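Local coordinates for NOL1/NOP2/sun family protein (Enterococcus faecium, PDB 3M4X), which probably methylates ribosomal RNA, as a member of the NOL1/NOP2/sun family that couples a Rossmann-like methyltransferase domain to a PUA-like RNA-binding domain, at residues Ser147-Ile150 against Glu151-Gly154. Numbering follows the deposited sequence.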
ATOM      1  N   SER A 147      -3.579  -2.234   7.804  1.00 34.84           N
ATOM      2  CA  SER A 147      -4.419  -1.142   8.284  1.00 38.39           C
ATOM      3  C   SER A 147      -3.578  -0.070   8.998  1.00 36.78           C
ATOM      4  O   SER A 147      -3.764   1.124   8.784  1.00 30.35           O
ATOM      5  CB  SER A 147      -5.521  -1.693   9.199  1.00 32.60           C
ATOM      6  OG  SER A 147      -6.249  -0.649   9.815  1.00 36.11           O
ATOM      7  N   GLU A 148      -2.628  -0.494   9.818  1.00 41.66           N
ATOM      8  CA  GLU A 148      -1.799   0.480  10.524  1.00 42.77           C
ATOM      9  C   GLU A 148      -0.866   1.268   9.606  1.00 36.54           C
ATOM     10  O   GLU A 148      -0.606   2.448   9.856  1.00 32.26           O
ATOM     11  CB  GLU A 148      -1.067  -0.170  11.698  1.00 45.19           C
ATOM     12  CG  GLU A 148      -2.040  -0.498  12.831  1.00 59.26           C
ATOM     13  CD  GLU A 148      -1.440  -1.354  13.928  1.00 69.46           C
ATOM     14  OE1 GLU A 148      -0.197  -1.481  13.975  1.00 75.30           O
ATOM     15  OE2 GLU A 148      -2.219  -1.893  14.747  1.00 67.77           O
ATOM     16  N   ASN A 149      -0.399   0.645   8.525  1.00 34.79           N
ATOM     17  CA  ASN A 149       0.429   1.364   7.547  1.00 37.78           C
ATOM     18  C   ASN A 149      -0.373   2.378   6.719  1.00 34.21           C
ATOM     19  O   ASN A 149       0.118   3.461   6.412  1.00 33.54           O
ATOM     20  CB  ASN A 149       1.183   0.397   6.624  1.00 37.94           C
ATOM     21  CG  ASN A 149       2.469  -0.144   7.250  1.00 44.64           C
ATOM     22  OD1 ASN A 149       3.330   0.615   7.719  1.00 41.27           O
ATOM     23  ND2 ASN A 149       2.618  -1.465   7.226  1.00 40.56           N
ATOM     24  N   ILE A 150      -1.599   2.020   6.346  1.00 34.83           N
ATOM     25  CA  ILE A 150      -2.485   2.928   5.598  1.00 33.39           C
ATOM     26  C   ILE A 150      -2.719   4.202   6.429  1.00 33.37           C
ATOM     27  O   ILE A 150      -2.537   5.321   5.960  1.00 33.16           O
ATOM     28  CB  ILE A 150      -3.840   2.226   5.218  1.00 33.63           C
ATOM     29  CG1 ILE A 150      -3.809   1.689   3.789  1.00 41.85           C
ATOM     30  CG2 ILE A 150      -4.998   3.192   5.247  1.00 29.72           C
ATOM     31  CD1 ILE A 150      -2.675   0.781   3.476  1.00 48.88           C
ATOM     32  N   GLU A 151      -3.087   4.013   7.686  1.00 30.17           N
ATOM     33  CA  GLU A 151      -3.250   5.122   8.606  1.00 29.33           C
ATOM     34  C   GLU A 151      -1.974   5.960   8.755  1.00 25.87           C
ATOM     35  O   GLU A 151      -2.022   7.189   8.751  1.00 26.43           O
ATOM     36  CB  GLU A 151      -3.694   4.581   9.961  1.00 31.34           C
ATOM     37  CG  GLU A 151      -3.858   5.631  11.022  1.00 34.05           C
ATOM     38  CD  GLU A 151      -4.079   5.016  12.374  1.00 37.22           C
ATOM     39  OE1 GLU A 151      -3.095   4.565  12.984  1.00 36.17           O
ATOM     40  OE2 GLU A 151      -5.238   4.973  12.827  1.00 42.99           O
ATOM     41  N   ARG A 152      -0.827   5.302   8.869  1.00 30.78           N
ATOM     42  CA  ARG A 152       0.429   6.026   9.061  1.00 32.75           C
ATOM     43  C   ARG A 152       0.725   6.911   7.857  1.00 32.78           C
ATOM     44  O   ARG A 152       1.196   8.056   7.996  1.00 29.69           O
ATOM     45  CB  ARG A 152       1.585   5.058   9.341  1.00 27.58           C
ATOM     46  CG  ARG A 152       2.962   5.724   9.528  1.00 31.06           C
ATOM     47  CD  ARG A 152       4.039   4.695   9.962  1.00 35.75           C
ATOM     48  NE  ARG A 152       4.198   3.654   8.953  1.00 37.74           N
ATOM     49  CZ  ARG A 152       5.072   3.707   7.946  1.00 40.28           C
ATOM     50  NH1 ARG A 152       5.896   4.749   7.814  1.00 32.08           N
ATOM     51  NH2 ARG A 152       5.122   2.714   7.066  1.00 30.73           N
ATOM     52  N   TRP A 153       0.398   6.367   6.691  1.00 28.55           N
ATOM     53  CA  TRP A 153       0.679   6.954   5.394  1.00 27.72           C
ATOM     54  C   TRP A 153      -0.263   8.108   5.151  1.00 29.37           C
ATOM     55  O   TRP A 153      -0.060   8.896   4.231  1.00 27.00           O
ATOM     56  CB  TRP A 153       0.500   5.880   4.300  1.00 31.25           C
ATOM     57  CG  TRP A 153       1.147   6.186   2.970  1.00 28.31           C
ATOM     58  CD1 TRP A 153       0.523   6.282   1.757  1.00 30.48           C
ATOM     59  CD2 TRP A 153       2.549   6.404   2.719  1.00 26.74           C
ATOM     60  NE1 TRP A 153       1.444   6.562   0.771  1.00 34.37           N
ATOM     61  CE2 TRP A 153       2.693   6.642   1.335  1.00 31.14           C
ATOM     62  CE3 TRP A 153       3.691   6.432   3.532  1.00 23.37           C
ATOM     63  CZ2 TRP A 153       3.931   6.902   0.745  1.00 31.83           C
ATOM     64  CZ3 TRP A 153       4.929   6.704   2.940  1.00 28.83           C
ATOM     65  CH2 TRP A 153       5.035   6.930   1.563  1.00 32.58           C
ATOM     66  N   GLY A 154      -1.305   8.205   5.977  1.00 33.96           N
ATOM     67  CA  GLY A 154      -2.238   9.315   5.882  1.00 35.33           C
ATOM     68  C   GLY A 154      -3.320   9.170   4.823  1.00 36.47           C
ATOM     69  O   GLY A 154      -3.844  10.161   4.318  1.00 35.88           O
TER
HETATM   70  O   HOH W   1      -0.757   3.895  12.254  1.00 38.32           O
HETATM   71  O   HOH W   2       2.737   1.847  10.539  1.00 43.45           O
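Asn149 OD1 is gripped by three donors. Arg152 NH2 supplies the main bond, at 2.8 Å with an N-H...O angle of 167°, OD1 lying almost in the guanidinium plane although the amide and guanidinium planes stand 77° apart. A water gives a second. The one N-H of Arg152 NE points mainly at that same water, closing a small ring, and reaches OD1 only weakly at 3.4 Å. The bend at chi3 (61°) of Arg152 folds the guanidinium back alongside Asn149, while NH1 binds the carbonyls of His82 and Glu87, which should fix its rotation further. Glu148 O takes Arg152 N at 3.0 Å and a second water, which also donates to Glu151 OE1. The helix ends in a Schellman motif: Gly154 leaves helical geometry with positive phi, and two bonds run back into the last turn, one of them Gly154 N to Glu151 O at 3.0 Å. This is the C-terminal end of helix 140-153, which forms the helical crossover of a beta-alpha-beta unit between parallel strands 132-136 and 158-161 of the Rossmann-like domain. Glu151 bridges to Arg369 of strand 367-370 and touches helix 386-390, whereas Asn149 and Arg152 pack on Tyr88 of strand 88-89.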